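Local coordinates for arginine decarboxylase, A207R protein (Paramecium bursaria Chlorella virus 1, PDB 2NVA), which decarboxylates arginine to agmatine, using pyridoxal 5'-phosphate as its cofactor, at residues P39-H44 / V247-E252; A186-I191 / S231-D236; A190-K195 / K239-E244. One frame throughout, in Å; residues are numbered along the deposited sequence.

Contact 1: residues P39-H44 / V247-E252. With PL2 ((4-{[(4-{[amino(imino)methyl]amino}butyl)amino]methyl}-5-hydroxy-6-methylpyridin-3-yl)methyl dihydrogen phosphate), chain I.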
loop_
_atom_site.group_PDB
_atom_site.type_symbol
_atom_site.label_atom_id
_atom_site.label_comp_id
_atom_site.label_asym_id
_atom_site.label_seq_id
_atom_site.Cartn_x
_atom_site.Cartn_y
_atom_site.Cartn_z
ATOM N N PRO A 39 -0.099 32.792 -14.869
ATOM C CA PRO A 39 -0.825 33.105 -16.101
ATOM C C PRO A 39 -0.211 32.538 -17.391
ATOM O O PRO A 39 -0.888 32.524 -18.417
ATOM C CB PRO A 39 -0.810 34.633 -16.142
ATOM C CG PRO A 39 0.367 35.018 -15.316
ATOM C CD PRO A 39 0.485 33.989 -14.237
ATOM N N ARG A 40 1.039 32.089 -17.343
ATOM C CA ARG A 40 1.702 31.538 -18.528
ATOM C C ARG A 40 1.746 30.009 -18.552
ATOM O O ARG A 40 2.191 29.422 -19.537
ATOM C CB ARG A 40 3.135 32.068 -18.650
ATOM C CG ARG A 40 3.230 33.542 -19.086
ATOM C CD ARG A 40 4.661 33.866 -19.568
ATOM N NE ARG A 40 5.103 33.075 -20.724
ATOM C CZ ARG A 40 6.358 33.044 -21.181
ATOM N NH1 ARG A 40 7.319 33.746 -20.578
ATOM N NH2 ARG A 40 6.668 32.304 -22.242
ATOM N N VAL A 41 1.278 29.371 -17.482
ATOM C CA VAL A 41 1.511 27.933 -17.306
ATOM C C VAL A 41 0.236 27.098 -17.460
ATOM O O VAL A 41 -0.718 27.247 -16.686
ATOM C CB VAL A 41 2.163 27.630 -15.929
ATOM C CG1 VAL A 41 2.547 26.149 -15.827
ATOM C CG2 VAL A 41 3.387 28.511 -15.699
ATOM N N THR A 42 0.226 26.230 -18.467
ATOM C CA THR A 42 -0.891 25.317 -18.688
ATOM C C THR A 42 -0.721 24.094 -17.794
ATOM O O THR A 42 0.279 23.376 -17.914
ATOM C CB THR A 42 -0.976 24.874 -20.167
ATOM O OG1 THR A 42 -1.235 26.026 -20.977
ATOM C CG2 THR A 42 -2.092 23.859 -20.374
ATOM N N PRO A 43 -1.695 23.861 -16.893
ATOM C CA PRO A 43 -1.586 22.707 -16.001
ATOM C C PRO A 43 -1.980 21.411 -16.707
ATOM O O PRO A 43 -3.019 21.352 -17.370
ATOM C CB PRO A 43 -2.577 23.035 -14.872
ATOM C CG PRO A 43 -3.609 23.914 -15.515
ATOM C CD PRO A 43 -2.936 24.636 -16.670
ATOM N N HIS A 44 -1.132 20.396 -16.573
ATOM C CA HIS A 44 -1.471 19.044 -16.961
ATOM C C HIS A 44 -1.642 18.244 -15.677
ATOM O O HIS A 44 -0.659 17.793 -15.104
ATOM C CB HIS A 44 -0.367 18.445 -17.852
ATOM C CG HIS A 44 -0.428 18.931 -19.269
ATOM N ND1 HIS A 44 -0.748 18.107 -20.327
ATOM C CD2 HIS A 44 -0.235 20.163 -19.798
ATOM C CE1 HIS A 44 -0.750 18.812 -21.448
ATOM N NE2 HIS A 44 -0.436 20.062 -21.157
ATOM N N VAL A 247 7.873 30.284 -26.333
ATOM C CA VAL A 247 7.986 29.116 -25.444
ATOM C C VAL A 247 6.642 28.845 -24.778
ATOM O O VAL A 247 6.004 29.777 -24.285
ATOM C CB VAL A 247 9.061 29.330 -24.355
ATOM C CG1 VAL A 247 9.099 28.132 -23.374
ATOM C CG2 VAL A 247 10.428 29.542 -24.988
ATOM N N THR A 248 6.193 27.590 -24.804
ATOM C CA THR A 248 4.989 27.191 -24.073
ATOM C C THR A 248 5.432 26.630 -22.729
ATOM O O THR A 248 6.363 25.835 -22.680
ATOM C CB THR A 248 4.221 26.096 -24.843
ATOM O OG1 THR A 248 3.661 26.661 -26.024
ATOM C CG2 THR A 248 3.089 25.493 -24.001
ATOM N N ILE A 249 4.778 27.037 -21.647
ATOM C CA ILE A 249 5.143 26.522 -20.331
ATOM C C ILE A 249 3.997 25.661 -19.836
ATOM O O ILE A 249 2.839 26.063 -19.898
ATOM C CB ILE A 249 5.427 27.640 -19.302
ATOM C CG1 ILE A 249 6.186 28.834 -19.942
ATOM C CG2 ILE A 249 6.084 27.055 -17.998
ATOM C CD1 ILE A 249 7.712 28.671 -20.005
ATOM N N VAL A 250 4.319 24.465 -19.365
ATOM C CA VAL A 250 3.311 23.587 -18.775
ATOM C C VAL A 250 3.801 23.121 -17.401
ATOM O O VAL A 250 4.972 23.300 -17.060
ATOM C CB VAL A 250 3.005 22.340 -19.670
ATOM C CG1 VAL A 250 2.448 22.755 -21.038
ATOM C CG2 VAL A 250 4.234 21.459 -19.827
ATOM N N ALA A 251 2.892 22.541 -16.622
ATOM C CA ALA A 251 3.227 21.972 -15.322
ATOM C C ALA A 251 2.472 20.657 -15.152
ATOM O O ALA A 251 1.535 20.380 -15.906
ATOM C CB ALA A 251 2.864 22.932 -14.205
ATOM N N GLU A 252 2.876 19.870 -14.156
ATOM C CA GLU A 252 2.242 18.587 -13.897
ATOM C C GLU A 252 1.752 18.531 -12.444
ATOM O O GLU A 252 2.155 17.642 -11.688
ATOM C CB GLU A 252 3.226 17.448 -14.175
ATOM C CG GLU A 252 3.821 17.441 -15.585
ATOM C CD GLU A 252 5.067 16.558 -15.709
ATOM O OE1 GLU A 252 5.579 16.068 -14.668
ATOM O OE2 GLU A 252 5.542 16.355 -16.849
HETATM N N1 PL2 I . 4.387 14.705 -12.526
HETATM C C2 PL2 I . 5.133 13.599 -12.375
HETATM C C2A PL2 I . 5.926 13.032 -13.569
HETATM C C3 PL2 I . 5.172 12.983 -11.116
HETATM O O3 PL2 I . 5.948 11.875 -10.985
HETATM C C4 PL2 I . 4.456 13.500 -10.018
HETATM C C4A PL2 I . 4.463 12.839 -8.607
HETATM C C5 PL2 I . 3.701 14.665 -10.257
HETATM C C6 PL2 I . 3.686 15.236 -11.516
HETATM P P PL2 I . 2.564 16.558 -7.030
HETATM N N PL2 I . 5.705 12.079 -8.339
HETATM C CA PL2 I . 5.437 10.878 -7.536
HETATM C CG PL2 I . 4.564 9.989 -5.332
HETATM O OP2 PL2 I . 3.403 16.756 -5.676
HETATM O OP3 PL2 I . 1.220 15.739 -6.615
HETATM O OP1 PL2 I . 2.256 17.863 -7.687
HETATM O OP4 PL2 I . 3.494 15.583 -7.910
HETATM C C5M PL2 I . 2.883 15.318 -9.124
HETATM C CB PL2 I . 4.743 11.234 -6.204
HETATM C CD PL2 I . 3.901 10.347 -3.981
HETATM N NE PL2 I . 3.689 9.065 -3.271
HETATM C CZ PL2 I . 2.901 8.874 -2.203
HETATM N NH2 PL2 I . 2.799 7.631 -1.674
HETATM N NH1 PL2 I . 2.228 9.893 -1.660
HETATM O O HOH W 1 2.874 29.228 -22.156
#
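T42 and A251 lie at the centre of a short parallel β ladder that joins strands 41-46 and 248-251 of a TIM barrel. T42 N donates to I249 O at 3.0 Å, T42 O accepts from A251 N, and H44 N returns to A251 O at 2.7 Å. T42 thus bonds through both its N and O, the alternation expected of parallel strands, whose short segments run at 35° to each other. P43 lacks an N-H, but its backbone faces strand 65-68, where its carbonyl oxygen bonds to N65, so this ladder loses nothing.

One face of the pair is apolar. V41 CG1, anti to the backbone N (chi1 -173°), comes within 3.6 Å of A251 CB, a methyl small enough to admit the branched chain; V41 CG2 meets I249 CG2, and I249 also packs on I238 of helix 229-241. On the other face the H44 ring lies obliquely by V250, with H44 CD2 3.9 Å from V250 CB, while H44 ND1 is bonded to F66 O.

Beside R40 a water bridges R40 O and I249 N. The R40 guanidinium has V247 O at its edge, a weak bond from NH2 of 3.3 Å; its stronger partner is F242 O, reached by NH1.

E252, the residue just after strand 248-251, extends into the cofactor pocket. Its OE1 lies 2.8 Å from N1 of the phosphopyridoxyl-agmatine adduct (PL2). The ladder therefore places a carboxylate beside the pyridine nitrogen, where, as in related enzymes of this fold, it probably strengthens the ring as an electron sink.

Contact 2: residues A186-I191 / S231-D236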
loop_
_atom_site.group_PDB
_atom_site.type_symbol
_atom_site.label_atom_id
_atom_site.label_comp_id
_atom_site.label_asym_id
_atom_site.label_seq_id
_atom_site.Cartn_x
_atom_site.Cartn_y
_atom_site.Cartn_z
ATOM N N ALA A 186 14.490 25.952 -5.268
ATOM C CA ALA A 186 14.611 24.717 -6.020
ATOM C C ALA A 186 14.035 24.864 -7.433
ATOM O O ALA A 186 14.629 24.371 -8.384
ATOM C CB ALA A 186 13.936 23.565 -5.277
ATOM N N TYR A 187 12.878 25.519 -7.558
ATOM C CA TYR A 187 12.247 25.748 -8.862
ATOM C C TYR A 187 13.038 26.736 -9.704
ATOM O O TYR A 187 13.206 26.527 -10.910
ATOM C CB TYR A 187 10.805 26.229 -8.715
ATOM C CG TYR A 187 9.872 25.134 -8.265
ATOM C CD1 TYR A 187 9.101 24.419 -9.191
ATOM C CD2 TYR A 187 9.773 24.790 -6.913
ATOM C CE1 TYR A 187 8.246 23.389 -8.773
ATOM C CE2 TYR A 187 8.923 23.770 -6.496
ATOM C CZ TYR A 187 8.167 23.076 -7.425
ATOM O OH TYR A 187 7.326 22.071 -6.998
ATOM N N TYR A 188 13.529 27.792 -9.059
ATOM C CA TYR A 188 14.361 28.768 -9.738
ATOM C C TYR A 188 15.594 28.095 -10.367
ATOM O O TYR A 188 15.863 28.274 -11.550
ATOM C CB TYR A 188 14.792 29.876 -8.777
ATOM C CG TYR A 188 15.408 31.042 -9.520
ATOM C CD1 TYR A 188 14.641 32.151 -9.866
ATOM C CD2 TYR A 188 16.740 31.013 -9.911
ATOM C CE1 TYR A 188 15.186 33.220 -10.584
ATOM C CE2 TYR A 188 17.312 32.092 -10.624
ATOM C CZ TYR A 188 16.518 33.186 -10.961
ATOM O OH TYR A 188 17.058 34.253 -11.658
ATOM N N ARG A 189 16.329 27.325 -9.567
ATOM C CA ARG A 189 17.530 26.615 -10.035
ATOM C C ARG A 189 17.206 25.576 -11.109
ATOM O O ARG A 189 17.997 25.377 -12.046
ATOM C CB ARG A 189 18.269 25.952 -8.859
ATOM C CG ARG A 189 18.974 26.944 -7.908
ATOM C CD ARG A 189 19.556 26.216 -6.694
ATOM N NE ARG A 189 20.689 26.925 -6.068
ATOM C CZ ARG A 189 20.613 27.714 -4.991
ATOM N NH1 ARG A 189 19.450 27.917 -4.368
ATOM N NH2 ARG A 189 21.706 28.282 -4.503
ATOM N N ALA A 190 16.050 24.921 -10.972
ATOM C CA ALA A 190 15.596 23.928 -11.942
ATOM C C ALA A 190 15.275 24.573 -13.288
ATOM O O ALA A 190 15.582 24.008 -14.344
ATOM C CB ALA A 190 14.386 23.176 -11.418
ATOM N N ILE A 191 14.643 25.742 -13.249
ATOM C CA ILE A 191 14.270 26.451 -14.482
ATOM C C ILE A 191 15.526 26.996 -15.186
ATOM O O ILE A 191 15.615 26.976 -16.423
ATOM C CB ILE A 191 13.202 27.555 -14.198
ATOM C CG1 ILE A 191 11.874 26.894 -13.782
ATOM C CG2 ILE A 191 12.999 28.486 -15.417
ATOM C CD1 ILE A 191 10.941 27.789 -12.948
ATOM N N SER A 231 4.631 30.650 -6.423
ATOM C CA SER A 231 4.268 31.116 -7.754
ATOM C C SER A 231 5.009 32.376 -8.194
ATOM O O SER A 231 5.456 32.449 -9.330
ATOM C CB SER A 231 2.749 31.297 -7.876
ATOM O OG SER A 231 2.278 32.318 -7.005
ATOM N N ASP A 232 5.145 33.361 -7.302
ATOM C CA ASP A 232 5.889 34.597 -7.612
ATOM C C ASP A 232 7.314 34.296 -8.031
ATOM O O ASP A 232 7.833 34.861 -9.006
ATOM C CB ASP A 232 5.944 35.521 -6.388
ATOM C CG ASP A 232 4.606 36.097 -6.038
ATOM O OD1 ASP A 232 3.752 36.193 -6.962
ATOM O OD2 ASP A 232 4.396 36.458 -4.841
ATOM N N TYR A 233 7.949 33.389 -7.300
ATOM C CA TYR A 233 9.337 33.073 -7.593
ATOM C C TYR A 233 9.495 32.224 -8.853
ATOM O O TYR A 233 10.431 32.431 -9.623
ATOM C CB TYR A 233 10.025 32.449 -6.372
ATOM C CG TYR A 233 11.513 32.726 -6.306
ATOM C CD1 TYR A 233 12.018 34.025 -6.439
ATOM C CD2 TYR A 233 12.421 31.680 -6.116
ATOM C CE1 TYR A 233 13.413 34.276 -6.376
ATOM C CE2 TYR A 233 13.793 31.912 -6.044
ATOM C CZ TYR A 233 14.289 33.183 -6.167
ATOM O OH TYR A 233 15.675 33.384 -6.112
ATOM N N ILE A 234 8.580 31.280 -9.070
ATOM C CA ILE A 234 8.553 30.500 -10.311
ATOM C C ILE A 234 8.356 31.440 -11.503
ATOM O O ILE A 234 9.062 31.322 -12.496
ATOM C CB ILE A 234 7.451 29.409 -10.275
ATOM C CG1 ILE A 234 7.872 28.256 -9.345
ATOM C CG2 ILE A 234 7.109 28.908 -11.684
ATOM C CD1 ILE A 234 6.721 27.296 -8.966
ATOM N N ASN A 235 7.418 32.382 -11.387
ATOM C CA ASN A 235 7.199 33.377 -12.450
ATOM C C ASN A 235 8.400 34.278 -12.709
ATOM O O ASN A 235 8.639 34.657 -13.856
ATOM C CB ASN A 235 5.937 34.204 -12.189
ATOM C CG ASN A 235 4.659 33.362 -12.288
ATOM O OD1 ASN A 235 4.642 32.327 -12.956
ATOM N ND2 ASN A 235 3.595 33.807 -11.622
ATOM N N ASP A 236 9.157 34.606 -11.657
ATOM C CA ASP A 236 10.416 35.364 -11.813
ATOM C C ASP A 236 11.421 34.561 -12.619
ATOM O O ASP A 236 12.099 35.091 -13.494
ATOM C CB ASP A 236 11.035 35.706 -10.454
ATOM C CG ASP A 236 10.268 36.769 -9.704
ATOM O OD1 ASP A 236 9.554 37.584 -10.355
ATOM O OD2 ASP A 236 10.394 36.823 -8.438
#
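Y187 and Y188 of helix 184-204 meet I234 and Y233 of helix 229-241, two helices on the outside of the (β/α)8 barrel. Their short segments run almost parallel, 17° apart with axes separated by 8.8 Å.

Y187 has CG anti to its carbonyl carbon (chi1 -73°), which sends the ring along the inner side, where the hydroxyl reaches G215 O near the phosphopyridoxyl site. I234 suits the place beside it: its unbranched arm lays CD1 over one face of that ring, 4.1 Å from the centroid, and CG1 touches Y187 CB at 3.6 Å.

Y188 takes a different rotamer, CG anti to the backbone N, and swings to the outer side. Y233 comes in across it, Y233 OH over the rim of one Y188 face and Y188 CD1 over the rim of a Y233 face; the planes are inclined by 27°, the centroids 5.1 Å apart, with little overlap. Their closest touch, Y188 CB to Y233 CE2, is 3.6 Å. Tyrosine suits this partly exposed edge, as Y188 OH bonds to D240 and Y233 OH weakly to E185.

One turn further along the helix, I191 points its CD1 across the gap, ending 4.2 Å from I234 CG2.

Contact 3: residues A190-K195 / K239-E244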
loop_
_atom_site.group_PDB
_atom_site.type_symbol
_atom_site.label_atom_id
_atom_site.label_comp_id
_atom_site.label_asym_id
_atom_site.label_seq_id
_atom_site.Cartn_x
_atom_site.Cartn_y
_atom_site.Cartn_z
ATOM N N ALA A 190 16.050 24.921 -10.972
ATOM C CA ALA A 190 15.596 23.928 -11.942
ATOM C C ALA A 190 15.275 24.573 -13.288
ATOM O O ALA A 190 15.582 24.008 -14.344
ATOM C CB ALA A 190 14.386 23.176 -11.418
ATOM N N ILE A 191 14.643 25.742 -13.249
ATOM C CA ILE A 191 14.270 26.451 -14.482
ATOM C C ILE A 191 15.526 26.996 -15.186
ATOM O O ILE A 191 15.615 26.976 -16.423
ATOM C CB ILE A 191 13.202 27.555 -14.198
ATOM C CG1 ILE A 191 11.874 26.894 -13.782
ATOM C CG2 ILE A 191 12.999 28.486 -15.417
ATOM C CD1 ILE A 191 10.941 27.789 -12.948
ATOM N N LYS A 192 16.496 27.454 -14.394
ATOM C CA LYS A 192 17.785 27.882 -14.936
ATOM C C LYS A 192 18.502 26.712 -15.626
ATOM O O LYS A 192 19.001 26.858 -16.744
ATOM C CB LYS A 192 18.669 28.483 -13.833
ATOM C CG LYS A 192 20.022 28.994 -14.340
ATOM C CD LYS A 192 20.884 29.543 -13.200
ATOM C CE LYS A 192 22.177 30.158 -13.791
ATOM N NZ LYS A 192 22.968 30.836 -12.707
ATOM N N SER A 193 18.555 25.558 -14.957
ATOM C CA SER A 193 19.188 24.370 -15.536
ATOM C C SER A 193 18.462 23.919 -16.798
ATOM O O SER A 193 19.082 23.393 -17.727
ATOM C CB SER A 193 19.208 23.218 -14.521
ATOM O OG SER A 193 20.028 23.545 -13.409
ATOM N N SER A 194 17.144 24.102 -16.814
ATOM C CA SER A 194 16.327 23.726 -17.958
ATOM C C SER A 194 16.640 24.600 -19.174
ATOM O O SER A 194 16.655 24.108 -20.304
ATOM C CB SER A 194 14.844 23.828 -17.605
ATOM O OG SER A 194 14.490 22.865 -16.623
ATOM N N LYS A 195 16.879 25.893 -18.939
ATOM C CA LYS A 195 17.280 26.797 -20.023
ATOM C C LYS A 195 18.617 26.354 -20.612
ATOM O O LYS A 195 18.822 26.417 -21.828
ATOM C CB LYS A 195 17.349 28.247 -19.536
ATOM C CG LYS A 195 17.787 29.281 -20.599
ATOM C CD LYS A 195 16.908 29.227 -21.854
ATOM C CE LYS A 195 17.380 30.246 -22.909
ATOM N NZ LYS A 195 17.094 31.665 -22.509
ATOM N N LYS A 239 10.360 34.499 -16.264
ATOM C CA LYS A 239 10.754 35.781 -16.849
ATOM C C LYS A 239 12.262 35.889 -17.119
ATOM O O LYS A 239 12.670 36.428 -18.150
ATOM C CB LYS A 239 10.300 36.933 -15.947
ATOM C CG LYS A 239 10.325 38.306 -16.629
ATOM C CD LYS A 239 9.898 39.408 -15.671
ATOM C CE LYS A 239 11.101 40.022 -14.938
ATOM N NZ LYS A 239 11.668 39.076 -13.908
ATOM N N ASP A 240 13.079 35.373 -16.201
ATOM C CA ASP A 240 14.536 35.514 -16.307
ATOM C C ASP A 240 15.126 34.622 -17.390
ATOM O O ASP A 240 16.106 35.012 -18.050
ATOM C CB ASP A 240 15.219 35.191 -14.975
ATOM C CG ASP A 240 15.007 36.256 -13.932
ATOM O OD1 ASP A 240 14.476 37.347 -14.270
ATOM O OD2 ASP A 240 15.401 36.018 -12.768
ATOM N N PHE A 241 14.544 33.435 -17.574
ATOM C CA PHE A 241 15.136 32.424 -18.463
ATOM C C PHE A 241 14.331 32.053 -19.694
ATOM O O PHE A 241 14.900 31.599 -20.683
ATOM C CB PHE A 241 15.502 31.156 -17.677
ATOM C CG PHE A 241 16.402 31.429 -16.518
ATOM C CD1 PHE A 241 17.743 31.768 -16.732
ATOM C CD2 PHE A 241 15.912 31.382 -15.213
ATOM C CE1 PHE A 241 18.581 32.037 -15.661
ATOM C CE2 PHE A 241 16.747 31.640 -14.135
ATOM C CZ PHE A 241 18.089 31.973 -14.363
ATOM N N PHE A 242 13.012 32.224 -19.632
ATOM C CA PHE A 242 12.154 31.930 -20.761
ATOM C C PHE A 242 11.187 33.098 -21.034
ATOM O O PHE A 242 9.959 32.891 -21.076
ATOM C CB PHE A 242 11.371 30.628 -20.522
ATOM C CG PHE A 242 12.232 29.388 -20.438
ATOM C CD1 PHE A 242 12.450 28.606 -21.563
ATOM C CD2 PHE A 242 12.790 28.985 -19.229
ATOM C CE1 PHE A 242 13.225 27.444 -21.486
ATOM C CE2 PHE A 242 13.574 27.843 -19.144
ATOM C CZ PHE A 242 13.783 27.064 -20.276
ATOM N N PRO A 243 11.735 34.323 -21.246
ATOM C CA PRO A 243 10.871 35.487 -21.490
ATOM C C PRO A 243 10.046 35.452 -22.799
ATOM O O PRO A 243 9.008 36.136 -22.884
ATOM C CB PRO A 243 11.855 36.667 -21.502
ATOM C CG PRO A 243 13.165 36.084 -21.855
ATOM C CD PRO A 243 13.170 34.690 -21.272
ATOM N N GLU A 244 10.482 34.661 -23.786
ATOM C CA GLU A 244 9.918 34.693 -25.158
ATOM C C GLU A 244 8.510 34.116 -25.199
ATOM O O GLU A 244 8.213 33.100 -24.568
ATOM C CB GLU A 244 10.794 33.930 -26.182
ATOM C CG GLU A 244 12.295 33.904 -25.907
ATOM C CD GLU A 244 12.608 33.122 -24.654
ATOM O OE1 GLU A 244 12.030 33.459 -23.611
ATOM O OE2 GLU A 244 13.399 32.146 -24.688
#
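K192 lays the aliphatic part of its side chain over one face of the F241 ring, in the packing between two helices on the outside of a TIM barrel: the middle of helix 184-204 against the end of helix 229-241. K192 CB lies 3.9 Å from the ring centroid, and K192 CG is 3.6 Å from F241 CZ. Fully extended from CG onward, the lysine carries its ammonium group away from the aromatic ring, so that a residue at the surface can shield a phenyl group with methylenes. D240 CB lies over the opposite face of the ring.

Bends in K195 at chi2 (55°) and chi4 (-71°) curl its chain round so that K195 NZ donates to F241 O at 2.9 Å. F242 is the first residue to leave helical geometry, so F241 O belongs to the last turn, where a cation should be welcome. E244 OE2 stands 4.3 Å from K195 NZ, too far for a salt bridge but probably a mild electrostatic gain.

On its way K195 passes over the F242 ring, with CD 4.3 Å from the centroid. That ring is turned inward against helix 184-204, where a large flat residue can fill the junction with L211 of the barrel and meet F198 edge-to-face. I191 CG2 rests 3.8 Å from F242 CE2, and I191 O lies at the ring's edge, in its plane.

S194 folds its hydroxyl back on its own helix: OG donates to A190 O at 2.8 Å, and S194 N reaches the same oxygen from the opposite face of the carbonyl plane.

In the fold
All three contacts lie in the TIM-barrel domain, on the same side of the chain's centre. Contact 1 joins its strands 41-46 and 248-251, which are neighbours in the barrel though some 200 residues apart in sequence; contacts 2 and 3 fall between them along the chain. Those two share helices 184-204 and 229-241, with centres about 9 Å apart, and are tied by a probable hydrogen bond of 2.7 Å from Y188 OH to D240 OD2. Each lies about 13 Å, centre to centre, from contact 1. Helix 229-241 is followed, after a short loop, by strand 248-251, so the helix packed outside precedes the strand whose end carries E252 to the cofactor.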